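Local coordinates for protein telomeric DNA-binding factor trf1 (Schizosaccharomyces pombe, PDB 6K5S) that probably binds telomeric DNA repeats, its helical domain belonging to the telomere repeat binding factor family, at residues L24-P27 against V28-S32; M73-P76 against S77-S80; E107-L110 against E111-P115; A216-I219 against H220-S224. One frame throughout, in Å; residues are numbered along the deposited sequence.

Following the chain from its N terminus, contact 1 closes the short turn between helix 10-24 and helix 28-36, and contact 2 caps the start of helix 76-94. Contact 3 lies on the last turns of helix 102-113, contact 4 on those of helix 208-222. The four come in series, none enclosing or crossing another, and all belong to the helical TRF-family region. Contacts 3 and 4 touch, F113 CD2 being 3.4 Å from Y218 CE1. Contacts 1 and 4 meet through G25 O and H220 CD2, 3.5 Å apart. Contact 2 stands apart, its centre about 29 Å from that of contact 1, yet its helix runs on to meet residues of the other three.

Contact 1: L24-P27 against V28-S32; sequences LGKP and VQEAS
K26 and P27 meet E30 and A31 where a tight turn leaves helix 10-24 and helix 28-36 begins, with P27 in the N-cap position of the new helix. The junction belongs to the all-helical TRF-family domain.

The backbone bonds converge on P27 O. A31 N donates to P27 O at 2.9 Å with an N-H...O angle of 166°. E30 N comes as close, but at 121° its bond is weak. P27 has no side-chain acceptor to offer as a cap; its carbonyl accepts the first i to i+4 bond of the helix.

The charged contact lies beside this turn. The K26 chain kinks at its third torsion (chi3 137°) and crosses the E30 side chain on a slant. Its NZ forms a salt bridge with E30 OE2 at 3.5 Å, a loose ion pair in which CE lies equally near that oxygen. Further back, K26 CB and E30 CB are 4.2 Å apart.

The apolar contact is slight: L24 CD2 approaches A31 CB at 4.4 Å. Both side chains also rest on Y95, while L24 reaches L91 and A92 of helix 76-94 and V28 meets L212 and S213 of helix 208-222.

One turn into the helix, S32 OG donates to V28 O at 2.7 Å from above the carbonyl plane, sharing that oxygen with S32 N.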
ATOM      1  N   LEU A  24      -4.375 -13.389   9.778  1.00 16.27           N
ATOM      2  CA  LEU A  24      -3.902 -14.763   9.775  1.00 19.45           C
ATOM      3  C   LEU A  24      -3.472 -15.255  11.147  1.00 21.43           C
ATOM      4  O   LEU A  24      -3.156 -16.439  11.283  1.00 25.90           O
ATOM      5  CB  LEU A  24      -2.747 -14.935   8.811  1.00 17.66           C
ATOM      6  CG  LEU A  24      -3.028 -14.617   7.354  1.00 13.42           C
ATOM      7  CD1 LEU A  24      -1.751 -14.798   6.640  1.00 18.31           C
ATOM      8  CD2 LEU A  24      -4.082 -15.555   6.805  1.00 19.18           C
ATOM      9  N   GLY A  25      -3.456 -14.394  12.150  1.00 21.18           N
ATOM     10  CA  GLY A  25      -3.200 -14.828  13.503  1.00 27.11           C
ATOM     11  C   GLY A  25      -4.436 -15.176  14.294  1.00 30.12           C
ATOM     12  O   GLY A  25      -4.331 -15.468  15.484  1.00 32.70           O
ATOM     13  N   LYS A  26      -5.618 -15.148  13.670  1.00 28.65           N
ATOM     14  CA  LYS A  26      -6.867 -15.535  14.316  1.00 28.35           C
ATOM     15  C   LYS A  26      -6.877 -17.042  14.558  1.00 28.45           C
ATOM     16  O   LYS A  26      -5.918 -17.727  14.169  1.00 30.40           O
ATOM     17  CB  LYS A  26      -8.053 -15.109  13.452  1.00 27.03           C
ATOM     18  CG  LYS A  26      -8.275 -13.615  13.435  1.00 30.84           C
ATOM     19  CD  LYS A  26      -9.295 -13.247  12.381  1.00 29.17           C
ATOM     20  CE  LYS A  26     -10.269 -12.214  12.906  1.00 29.80           C
ATOM     21  NZ  LYS A  26     -11.200 -11.826  11.820  1.00 35.28           N
ATOM     22  N   PRO A  27      -7.907 -17.594  15.215  1.00 32.75           N
ATOM     23  CA  PRO A  27      -8.018 -19.055  15.308  1.00 28.00           C
ATOM     24  C   PRO A  27      -7.865 -19.711  13.940  1.00 24.86           C
ATOM     25  O   PRO A  27      -8.342 -19.186  12.931  1.00 27.52           O
ATOM     26  CB  PRO A  27      -9.421 -19.262  15.886  1.00 27.49           C
ATOM     27  CG  PRO A  27      -9.652 -18.060  16.727  1.00 29.99           C
ATOM     28  CD  PRO A  27      -8.880 -16.917  16.096  1.00 26.26           C
ATOM     29  N   VAL A  28      -7.200 -20.875  13.915  1.00 24.04           N
ATOM     30  CA  VAL A  28      -6.802 -21.488  12.645  1.00 26.51           C
ATOM     31  C   VAL A  28      -8.007 -21.690  11.732  1.00 26.00           C
ATOM     32  O   VAL A  28      -7.946 -21.401  10.528  1.00 25.14           O
ATOM     33  CB  VAL A  28      -6.039 -22.806  12.885  1.00 28.97           C
ATOM     34  CG1 VAL A  28      -6.787 -23.729  13.861  1.00 31.91           C
ATOM     35  CG2 VAL A  28      -5.807 -23.525  11.568  1.00 26.83           C
ATOM     36  N   GLN A  29      -9.118 -22.187  12.285  1.00 27.31           N
ATOM     37  CA  GLN A  29     -10.340 -22.349  11.499  1.00 28.35           C
ATOM     38  C   GLN A  29     -10.784 -21.030  10.872  1.00 25.44           C
ATOM     39  O   GLN A  29     -11.201 -21.002   9.706  1.00 24.93           O
ATOM     40  CB  GLN A  29     -11.441 -22.940  12.391  1.00 29.50           C
ATOM     41  CG  GLN A  29     -12.859 -22.750  11.885  1.00 33.00           C
ATOM     42  CD  GLN A  29     -13.204 -23.601  10.670  1.00 40.57           C
ATOM     43  OE1 GLN A  29     -12.335 -24.155   9.987  1.00 46.51           O
ATOM     44  NE2 GLN A  29     -14.508 -23.689  10.383  1.00 44.08           N
ATOM     45  N   GLU A  30     -10.659 -19.932  11.611  1.00 25.98           N
ATOM     46  CA  GLU A  30     -11.101 -18.627  11.130  1.00 26.59           C
ATOM     47  C   GLU A  30     -10.182 -18.101  10.034  1.00 26.27           C
ATOM     48  O   GLU A  30     -10.650 -17.616   8.997  1.00 21.91           O
ATOM     49  CB  GLU A  30     -11.139 -17.647  12.297  1.00 28.69           C
ATOM     50  CG  GLU A  30     -12.478 -17.409  12.892  1.00 34.49           C
ATOM     51  CD  GLU A  30     -12.551 -16.025  13.498  1.00 38.41           C
ATOM     52  OE1 GLU A  30     -12.750 -15.934  14.730  1.00 46.40           O
ATOM     53  OE2 GLU A  30     -12.401 -15.034  12.738  1.00 41.06           O
ATOM     54  N   ALA A  31      -8.865 -18.169  10.260  1.00 22.65           N
ATOM     55  CA  ALA A  31      -7.904 -17.749   9.243  1.00 21.56           C
ATOM     56  C   ALA A  31      -7.985 -18.641   8.015  1.00 21.18           C
ATOM     57  O   ALA A  31      -8.003 -18.152   6.878  1.00 20.66           O
ATOM     58  CB  ALA A  31      -6.484 -17.763   9.817  1.00 23.52           C
ATOM     59  N   SER A  32      -8.049 -19.959   8.217  1.00 23.72           N
ATOM     60  CA  SER A  32      -8.149 -20.852   7.064  1.00 22.51           C
ATOM     61  C   SER A  32      -9.385 -20.539   6.242  1.00 19.37           C
ATOM     62  O   SER A  32      -9.328 -20.522   5.008  1.00 18.78           O
ATOM     63  CB  SER A  32      -8.157 -22.310   7.508  1.00 23.39           C
ATOM     64  OG  SER A  32      -7.007 -22.588   8.275  1.00 24.19           O
TER

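Contact 2: M73-P76 against S77-S80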
ATOM      1  N   MET A  73      18.165  -0.515   5.133  1.00 23.94           N
ATOM      2  CA  MET A  73      17.059  -0.091   5.991  1.00 24.26           C
ATOM      3  C   MET A  73      17.580  -0.126   7.429  1.00 27.29           C
ATOM      4  O   MET A  73      17.589  -1.180   8.072  1.00 30.04           O
ATOM      5  CB  MET A  73      15.852  -1.002   5.775  1.00 24.87           C
ATOM      6  CG  MET A  73      15.102  -0.674   4.494  1.00 27.24           C
ATOM      7  SD  MET A  73      14.140   0.847   4.409  1.00 16.14           S
ATOM      8  CE  MET A  73      15.010   1.459   2.927  1.00 24.65           C
ATOM      9  N   ARG A  74      18.027   1.030   7.947  1.00 26.01           N
ATOM     10  CA  ARG A  74      18.836   1.038   9.161  1.00 24.08           C
ATOM     11  C   ARG A  74      18.213   1.696  10.390  1.00 19.64           C
ATOM     12  O   ARG A  74      18.692   1.428  11.496  1.00 18.74           O
ATOM     13  CB  ARG A  74      20.182   1.728   8.896  1.00 25.20           C
ATOM     14  CG  ARG A  74      20.742   1.433   7.541  1.00 25.76           C
ATOM     15  CD  ARG A  74      22.162   0.936   7.635  1.00 29.27           C
ATOM     16  NE  ARG A  74      22.781   0.934   6.314  1.00 28.75           N
ATOM     17  CZ  ARG A  74      23.980   0.435   6.046  1.00 28.19           C
ATOM     18  NH1 ARG A  74      24.719  -0.100   7.015  1.00 33.53           N
ATOM     19  NH2 ARG A  74      24.444   0.487   4.811  1.00 25.69           N
ATOM     20  N   THR A  75      17.192   2.547  10.248  1.00 18.34           N
ATOM     21  CA  THR A  75      16.616   3.204  11.423  1.00 20.50           C
ATOM     22  C   THR A  75      15.822   2.221  12.282  1.00 20.06           C
ATOM     23  O   THR A  75      15.360   1.180  11.800  1.00 17.76           O
ATOM     24  CB  THR A  75      15.696   4.364  11.037  1.00 23.13           C
ATOM     25  OG1 THR A  75      14.382   3.857  10.749  1.00 16.76           O
ATOM     26  CG2 THR A  75      16.267   5.177   9.842  1.00 23.65           C
ATOM     27  N   PRO A  76      15.641   2.539  13.571  1.00 22.04           N
ATOM     28  CA  PRO A  76      14.845   1.654  14.437  1.00 19.82           C
ATOM     29  C   PRO A  76      13.444   1.380  13.906  1.00 19.17           C
ATOM     30  O   PRO A  76      12.978   0.237  13.972  1.00 17.62           O
ATOM     31  CB  PRO A  76      14.822   2.414  15.766  1.00 23.69           C
ATOM     32  CG  PRO A  76      16.111   3.208  15.743  1.00 25.47           C
ATOM     33  CD  PRO A  76      16.281   3.633  14.329  1.00 20.03           C
ATOM     34  N   SER A  77      12.773   2.378  13.340  1.00 19.44           N
ATOM     35  CA  SER A  77      11.421   2.126  12.851  1.00 21.89           C
ATOM     36  C   SER A  77      11.442   1.318  11.557  1.00 17.07           C
ATOM     37  O   SER A  77      10.590   0.445  11.358  1.00 16.09           O
ATOM     38  CB  SER A  77      10.683   3.449  12.654  1.00 20.68           C
ATOM     39  OG  SER A  77      11.252   4.150  11.568  1.00 24.93           O
ATOM     40  N   GLN A  78      12.420   1.585  10.678  1.00 15.58           N
ATOM     41  CA  GLN A  78      12.570   0.790   9.464  1.00 14.79           C
ATOM     42  C   GLN A  78      12.841  -0.672   9.782  1.00 16.11           C
ATOM     43  O   GLN A  78      12.256  -1.569   9.165  1.00 11.64           O
ATOM     44  CB  GLN A  78      13.701   1.339   8.603  1.00 18.22           C
ATOM     45  CG  GLN A  78      13.406   2.670   7.982  1.00 16.42           C
ATOM     46  CD  GLN A  78      14.637   3.339   7.415  1.00 21.31           C
ATOM     47  OE1 GLN A  78      15.776   2.870   7.599  1.00 21.85           O
ATOM     48  NE2 GLN A  78      14.424   4.470   6.750  1.00 16.88           N
ATOM     49  N   ARG A  79      13.738  -0.931  10.734  1.00 16.34           N
ATOM     50  CA  ARG A  79      14.082  -2.308  11.053  1.00 18.84           C
ATOM     51  C   ARG A  79      12.950  -3.001  11.796  1.00 17.97           C
ATOM     52  O   ARG A  79      12.675  -4.182  11.552  1.00 17.56           O
ATOM     53  CB  ARG A  79      15.387  -2.343  11.842  1.00 19.42           C
ATOM     54  CG  ARG A  79      16.569  -2.007  10.944  1.00 22.26           C
ATOM     55  CD  ARG A  79      17.752  -1.527  11.716  1.00 24.86           C
ATOM     56  NE  ARG A  79      17.881  -2.285  12.948  1.00 28.13           N
ATOM     57  CZ  ARG A  79      18.533  -3.433  13.031  1.00 31.15           C
ATOM     58  NH1 ARG A  79      18.601  -4.067  14.199  1.00 32.86           N
ATOM     59  NH2 ARG A  79      19.123  -3.936  11.944  1.00 30.55           N
ATOM     60  N   SER A  80      12.249  -2.278  12.670  1.00 16.79           N
ATOM     61  CA  SER A  80      11.091  -2.869  13.337  1.00 16.54           C
ATOM     62  C   SER A  80      10.010  -3.235  12.328  1.00 13.48           C
ATOM     63  O   SER A  80       9.338  -4.271  12.457  1.00 12.48           O
ATOM     64  CB  SER A  80      10.551  -1.896  14.380  1.00 17.47           C
ATOM     65  OG  SER A  80       9.318  -2.338  14.901  1.00 20.65           O
TER
HETATM   66  O   HOH W   1      19.331  -3.114   9.336  1.00 26.05           O
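The N-terminal cap of helix 76-94 joins T75, the N-cap residue, to Q78 three positions on. Q78 N donates to T75 OG1 at 3.0 Å and 167°. With chi1 at 84°, T75 places this hydroxyl between its own N and carbonyl carbon, facing the first helical turn. In return the Q78 side chain, extended beyond CG, carries OE1 back to the loop. T75 N donates to Q78 OE1 at 3.0 Å in a nearly straight bond, from above the amide plane, while R74 N adds a weak one. This reciprocal pairing is a capping box, here with glutamine supplying the return acceptor. T75 CG2 packs against the same amide, 3.5 Å from Q78 CD, and the M73 side chain crosses that of Q78 at about a right angle, its SD 3.9 Å from Q78 CD. M73 and Q78 both also touch I10 and T7, so the cap leans on the N-terminal helices. R79 N bonds to T75 O, and its side chain runs back along the loop, CG at 3.2 Å from M73 O. A bend at chi3 (39°) brings the guanidinium round to a water in its plane, which accepts from R79 NH2 at 2.7 Å and donates to M73 O.

Contact 3: E107-L110 against E111-P115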
ATOM      1  N   GLU A 107      15.393 -22.222   6.096  1.00 10.52           N
ATOM      2  CA  GLU A 107      16.658 -21.487   6.041  1.00 13.14           C
ATOM      3  C   GLU A 107      16.559 -20.130   6.729  1.00 12.78           C
ATOM      4  O   GLU A 107      17.539 -19.653   7.306  1.00 13.00           O
ATOM      5  CB  GLU A 107      17.085 -21.297   4.581  1.00 14.73           C
ATOM      6  CG  GLU A 107      18.331 -20.455   4.378  1.00 21.27           C
ATOM      7  CD  GLU A 107      18.900 -20.611   2.970  1.00 29.11           C
ATOM      8  OE1 GLU A 107      18.464 -19.859   2.069  1.00 31.49           O
ATOM      9  OE2 GLU A 107      19.753 -21.503   2.765  1.00 34.44           O
ATOM     10  N   ASN A 108      15.397 -19.496   6.663  1.00  9.07           N
ATOM     11  CA  ASN A 108      15.171 -18.156   7.184  1.00 11.16           C
ATOM     12  C   ASN A 108      14.486 -18.133   8.545  1.00 12.93           C
ATOM     13  O   ASN A 108      14.224 -17.041   9.051  1.00  9.88           O
ATOM     14  CB  ASN A 108      14.331 -17.350   6.186  1.00 10.76           C
ATOM     15  CG  ASN A 108      15.104 -17.022   4.902  1.00 15.23           C
ATOM     16  OD1 ASN A 108      15.837 -16.032   4.847  1.00 14.11           O
ATOM     17  ND2 ASN A 108      14.913 -17.838   3.864  1.00 12.05           N
ATOM     18  N   PHE A 109      14.189 -19.300   9.141  1.00  9.80           N
ATOM     19  CA  PHE A 109      13.366 -19.327  10.353  1.00 11.61           C
ATOM     20  C   PHE A 109      13.975 -18.480  11.469  1.00 12.96           C
ATOM     21  O   PHE A 109      13.290 -17.667  12.088  1.00 10.00           O
ATOM     22  CB  PHE A 109      13.162 -20.762  10.833  1.00  8.75           C
ATOM     23  CG  PHE A 109      12.336 -20.860  12.093  1.00 10.72           C
ATOM     24  CD1 PHE A 109      10.955 -20.925  12.028  1.00 13.79           C
ATOM     25  CD2 PHE A 109      12.943 -20.846  13.335  1.00 10.91           C
ATOM     26  CE1 PHE A 109      10.194 -20.996  13.197  1.00 15.80           C
ATOM     27  CE2 PHE A 109      12.193 -20.935  14.490  1.00 12.93           C
ATOM     28  CZ  PHE A 109      10.823 -20.998  14.421  1.00 14.68           C
ATOM     29  N   LEU A 110      15.263 -18.669  11.754  1.00 11.81           N
ATOM     30  CA  LEU A 110      15.864 -17.922  12.854  1.00 13.68           C
ATOM     31  C   LEU A 110      15.939 -16.426  12.558  1.00 12.54           C
ATOM     32  O   LEU A 110      15.815 -15.610  13.474  1.00 14.18           O
ATOM     33  CB  LEU A 110      17.251 -18.484  13.168  1.00 14.06           C
ATOM     34  CG  LEU A 110      17.229 -19.901  13.764  1.00 16.20           C
ATOM     35  CD1 LEU A 110      18.642 -20.441  13.937  1.00 17.94           C
ATOM     36  CD2 LEU A 110      16.452 -19.956  15.076  1.00 19.56           C
ATOM     37  N   GLU A 111      16.142 -16.039  11.299  1.00 13.25           N
ATOM     38  CA  GLU A 111      16.166 -14.619  10.976  1.00 16.41           C
ATOM     39  C   GLU A 111      14.784 -13.990  11.143  1.00 14.55           C
ATOM     40  O   GLU A 111      14.668 -12.819  11.512  1.00 15.32           O
ATOM     41  CB  GLU A 111      16.688 -14.423   9.554  1.00 19.10           C
ATOM     42  CG  GLU A 111      16.699 -12.978   9.107  1.00 24.81           C
ATOM     43  CD  GLU A 111      17.749 -12.166   9.834  1.00 30.04           C
ATOM     44  OE1 GLU A 111      18.884 -12.662  10.011  1.00 35.09           O
ATOM     45  OE2 GLU A 111      17.433 -11.033  10.244  1.00 33.02           O
ATOM     46  N   VAL A 112      13.734 -14.771  10.929  1.00 10.00           N
ATOM     47  CA  VAL A 112      12.369 -14.268  11.034  1.00 12.46           C
ATOM     48  C   VAL A 112      11.925 -14.198  12.494  1.00 14.08           C
ATOM     49  O   VAL A 112      11.307 -13.221  12.922  1.00 11.58           O
ATOM     50  CB  VAL A 112      11.441 -15.169  10.187  1.00 12.59           C
ATOM     51  CG1 VAL A 112       9.972 -14.843  10.441  1.00 14.68           C
ATOM     52  CG2 VAL A 112      11.778 -15.020   8.713  1.00 12.00           C
ATOM     53  N   PHE A 113      12.254 -15.217  13.298  1.00 12.75           N
ATOM     54  CA  PHE A 113      11.730 -15.294  14.656  1.00 12.60           C
ATOM     55  C   PHE A 113      12.728 -14.871  15.720  1.00 15.67           C
ATOM     56  O   PHE A 113      12.306 -14.525  16.826  1.00 15.22           O
ATOM     57  CB  PHE A 113      11.250 -16.723  14.958  1.00 16.76           C
ATOM     58  CG  PHE A 113      10.007 -17.105  14.208  1.00 17.01           C
ATOM     59  CD1 PHE A 113      10.093 -17.608  12.929  1.00 14.27           C
ATOM     60  CD2 PHE A 113       8.752 -16.945  14.784  1.00 18.79           C
ATOM     61  CE1 PHE A 113       8.948 -17.962  12.226  1.00 16.95           C
ATOM     62  CE2 PHE A 113       7.600 -17.290  14.094  1.00 21.07           C
ATOM     63  CZ  PHE A 113       7.695 -17.794  12.805  1.00 19.35           C
ATOM     64  N   ALA A 114      14.025 -14.881  15.413  1.00 13.43           N
ATOM     65  CA  ALA A 114      15.073 -14.433  16.337  1.00 18.18           C
ATOM     66  C   ALA A 114      16.049 -13.507  15.606  1.00 14.38           C
ATOM     67  O   ALA A 114      17.241 -13.800  15.466  1.00 14.05           O
ATOM     68  CB  ALA A 114      15.795 -15.631  16.945  1.00 14.15           C
ATOM     69  N   PRO A 115      15.563 -12.389  15.096  1.00 16.21           N
ATOM     70  CA  PRO A 115      16.430 -11.507  14.311  1.00 21.21           C
ATOM     71  C   PRO A 115      17.390 -10.750  15.214  1.00 22.12           C
ATOM     72  O   PRO A 115      17.192 -10.642  16.427  1.00 18.31           O
ATOM     73  CB  PRO A 115      15.441 -10.560  13.623  1.00 18.60           C
ATOM     74  CG  PRO A 115      14.286 -10.514  14.569  1.00 20.02           C
ATOM     75  CD  PRO A 115      14.200 -11.849  15.248  1.00 14.92           C
TER
HETATM   76  O   HOH W   2      17.650 -17.864   9.546  1.00 14.45           O
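F109 lays one face of its ring over F113, one helical turn further on, in an offset stack with centroids 4.4 Å apart and planes inclined by 23°. The overlap is partial: F109 CE1 is 3.4 Å from F113 CD1, which stands over the F109 face, displaced toward its rim. The first torsions differ. F109 sends CG away from its own N (chi1 179°), whereas F113 turns CG back beside its N (chi1 -70°), and the two side chains converge on the same flank of helix 102-113. F109 O ties backbone and rings together: it accepts from F113 N at 2.9 Å and also lies in the plane of the F113 ring, 3.3 Å from CD1. A leucine in place of F109 would probably lose the stacked face, leaving F113 CD1 and CE1 without the ring they stack on and a gap beside Y128.

On another flank, V112 CG2 packs against N108 O, the acceptor of the V112 N bond. The N108 amide is held by Y67 OH and H104 O. At the helix end A114 N still bonds to L110 O at 2.7 Å, although A114 itself has left helical geometry. One turn earlier, a water bridges E107 O and E111 N.

The aromatic pair faces the interior: F109 meets Y128, L127 and L131 of helix 122-141, F113 meets F90 edge-to-face and L87 on helix 76-94, and I215, Y218 and I219 of helix 208-222 close in on F113.

Contact 4: A216-I219 against H220-S224; sequences ACYI and HNNYS
Y218 and N222 meet face on, one turn apart along helix 208-222. From CB, where chi1 of 176° swings CG away from the residue's own N, the Y218 side chain leans forward along the helix. Over one face of its ring lies N222, whose CB makes a CH-pi contact 4.2 Å from the ring centroid and only 15° off the normal. Beyond CB the flat end of N222 stacks on the ring, planes 11° apart, with N222 CG 3.8 Å above the tyrosine plane and displaced toward its rim. The Y218 ring also meets F113 of helix 102-113. Further out, CE1 of Y218 meets CE1 of Y223 at 3.7 Å, lying at the edge of the second tyrosine, and the two OH atoms are 3.6 Å apart. The Y218 hydroxyl is bonded to Q124 NE2, which fixes the tip on helix 122-141.

These residues lie in the last turns of helix 208-222, the final helix of the all-helical TRF-family fold. H220 N to A216 O and N221 N to C217 O are regular helical bonds, but Y223 N reaches I219 O only weakly, at 3.3 Å, and also bonds to H220 O at 2.9 Å. I219 O also lies at the edge of the Y223 ring, 3.0 Å from CD1. Replacing Y218 by an alanine would probably leave the N222 side chain without the ring it stacks on, Y223 CE1 without its apolar partner and Q124 NE2 without the hydroxyl. Inward, I219 packs on L87 and L91 of helix 76-94, and Y223 also touches L87.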
ATOM      1  N   ALA A 216       0.620 -20.082  14.572  1.00 30.22           N
ATOM      2  CA  ALA A 216      -0.201 -18.880  14.685  1.00 31.97           C
ATOM      3  C   ALA A 216      -0.255 -18.405  16.128  1.00 34.21           C
ATOM      4  O   ALA A 216      -0.051 -17.217  16.407  1.00 37.66           O
ATOM      5  CB  ALA A 216      -1.604 -19.140  14.144  1.00 31.82           C
ATOM      6  N   CYS A 217      -0.487 -19.336  17.059  1.00 34.64           N
ATOM      7  CA  CYS A 217      -0.473 -19.013  18.483  1.00 35.74           C
ATOM      8  C   CYS A 217       0.831 -18.345  18.896  1.00 39.00           C
ATOM      9  O   CYS A 217       0.818 -17.318  19.583  1.00 41.01           O
ATOM     10  CB  CYS A 217      -0.708 -20.274  19.306  1.00 33.52           C
ATOM     11  SG  CYS A 217      -2.408 -20.876  19.215  1.00 61.56           S
ATOM     12  N   TYR A 218       1.974 -18.907  18.488  1.00 32.86           N
ATOM     13  CA  TYR A 218       3.235 -18.234  18.789  1.00 32.44           C
ATOM     14  C   TYR A 218       3.244 -16.828  18.216  1.00 32.27           C
ATOM     15  O   TYR A 218       3.579 -15.863  18.908  1.00 31.52           O
ATOM     16  CB  TYR A 218       4.440 -19.013  18.251  1.00 25.87           C
ATOM     17  CG  TYR A 218       5.742 -18.271  18.475  1.00 25.74           C
ATOM     18  CD1 TYR A 218       6.144 -17.248  17.626  1.00 28.69           C
ATOM     19  CD2 TYR A 218       6.575 -18.593  19.538  1.00 32.23           C
ATOM     20  CE1 TYR A 218       7.321 -16.556  17.835  1.00 30.85           C
ATOM     21  CE2 TYR A 218       7.764 -17.906  19.749  1.00 30.89           C
ATOM     22  CZ  TYR A 218       8.127 -16.891  18.897  1.00 31.29           C
ATOM     23  OH  TYR A 218       9.305 -16.197  19.092  1.00 35.74           O
ATOM     24  N   ILE A 219       2.955 -16.705  16.923  1.00 31.36           N
ATOM     25  CA  ILE A 219       3.095 -15.413  16.267  1.00 35.08           C
ATOM     26  C   ILE A 219       2.077 -14.438  16.835  1.00 38.87           C
ATOM     27  O   ILE A 219       2.359 -13.240  16.975  1.00 39.04           O
ATOM     28  CB  ILE A 219       2.983 -15.578  14.738  1.00 28.90           C
ATOM     29  CG1 ILE A 219       4.335 -16.015  14.171  1.00 31.77           C
ATOM     30  CG2 ILE A 219       2.569 -14.287  14.066  1.00 33.19           C
ATOM     31  CD1 ILE A 219       4.305 -16.408  12.698  1.00 28.87           C
ATOM     32  N   HIS A 220       0.910 -14.938  17.224  1.00 39.26           N
ATOM     33  CA  HIS A 220      -0.042 -14.114  17.949  1.00 39.94           C
ATOM     34  C   HIS A 220       0.510 -13.810  19.333  1.00 45.32           C
ATOM     35  O   HIS A 220       0.950 -12.688  19.596  1.00 45.00           O
ATOM     36  CB  HIS A 220      -1.402 -14.806  18.054  1.00 45.69           C
ATOM     37  CG  HIS A 220      -2.563 -13.859  18.054  1.00 45.17           C
ATOM     38  ND1 HIS A 220      -3.581 -13.933  18.981  1.00 44.20           N
ATOM     39  CD2 HIS A 220      -2.866 -12.816  17.242  1.00 40.35           C
ATOM     40  CE1 HIS A 220      -4.462 -12.976  18.740  1.00 41.95           C
ATOM     41  NE2 HIS A 220      -4.052 -12.285  17.691  1.00 41.16           N
ATOM     42  N   ASN A 221       0.518 -14.807  20.217  1.00 45.80           N
ATOM     43  CA  ASN A 221       0.878 -14.585  21.619  1.00 40.59           C
ATOM     44  C   ASN A 221       2.326 -14.111  21.833  1.00 44.65           C
ATOM     45  O   ASN A 221       2.733 -14.067  23.002  1.00 47.46           O
ATOM     46  CB  ASN A 221       0.615 -15.861  22.408  1.00 41.95           C
ATOM     47  CG  ASN A 221      -0.785 -16.388  22.194  1.00 49.81           C
ATOM     48  OD1 ASN A 221      -1.315 -16.336  21.077  1.00 53.11           O
ATOM     49  ND2 ASN A 221      -1.406 -16.884  23.261  1.00 49.84           N
ATOM     50  N   ASN A 222       3.108 -13.756  20.812  1.00 39.79           N
ATOM     51  CA  ASN A 222       4.411 -13.131  20.998  1.00 38.39           C
ATOM     52  C   ASN A 222       4.534 -11.803  20.270  1.00 39.71           C
ATOM     53  O   ASN A 222       5.570 -11.142  20.392  1.00 42.29           O
ATOM     54  CB  ASN A 222       5.535 -14.061  20.526  1.00 37.18           C
ATOM     55  CG  ASN A 222       5.863 -15.130  21.534  1.00 37.62           C
ATOM     56  OD1 ASN A 222       5.067 -16.039  21.781  1.00 41.04           O
ATOM     57  ND2 ASN A 222       7.051 -15.036  22.126  1.00 45.16           N
ATOM     58  N   TYR A 223       3.531 -11.409  19.491  1.00 36.05           N
ATOM     59  CA  TYR A 223       3.516 -10.096  18.860  1.00 38.99           C
ATOM     60  C   TYR A 223       2.103  -9.548  18.947  1.00 35.02           C
ATOM     61  O   TYR A 223       1.126 -10.283  18.780  1.00 37.02           O
ATOM     62  CB  TYR A 223       4.009 -10.158  17.406  1.00 36.81           C
ATOM     63  CG  TYR A 223       5.284 -10.951  17.302  1.00 36.65           C
ATOM     64  CD1 TYR A 223       5.249 -12.328  17.119  1.00 36.26           C
ATOM     65  CD2 TYR A 223       6.519 -10.341  17.431  1.00 37.01           C
ATOM     66  CE1 TYR A 223       6.405 -13.076  17.051  1.00 36.23           C
ATOM     67  CE2 TYR A 223       7.689 -11.077  17.359  1.00 36.66           C
ATOM     68  CZ  TYR A 223       7.625 -12.452  17.174  1.00 39.13           C
ATOM     69  OH  TYR A 223       8.772 -13.220  17.099  1.00 35.28           O
ATOM     70  N   SER A 224       1.993  -8.258  19.231  1.00 34.74           N
ATOM     71  CA  SER A 224       0.683  -7.694  19.495  1.00 31.95           C
ATOM     72  C   SER A 224      -0.103  -7.548  18.202  1.00 29.52           C
ATOM     73  O   SER A 224       0.438  -7.160  17.164  1.00 30.20           O
ATOM     74  CB  SER A 224       0.801  -6.341  20.194  1.00 28.38           C
ATOM     75  OG  SER A 224      -0.494  -5.941  20.594  1.00 21.55           O
TER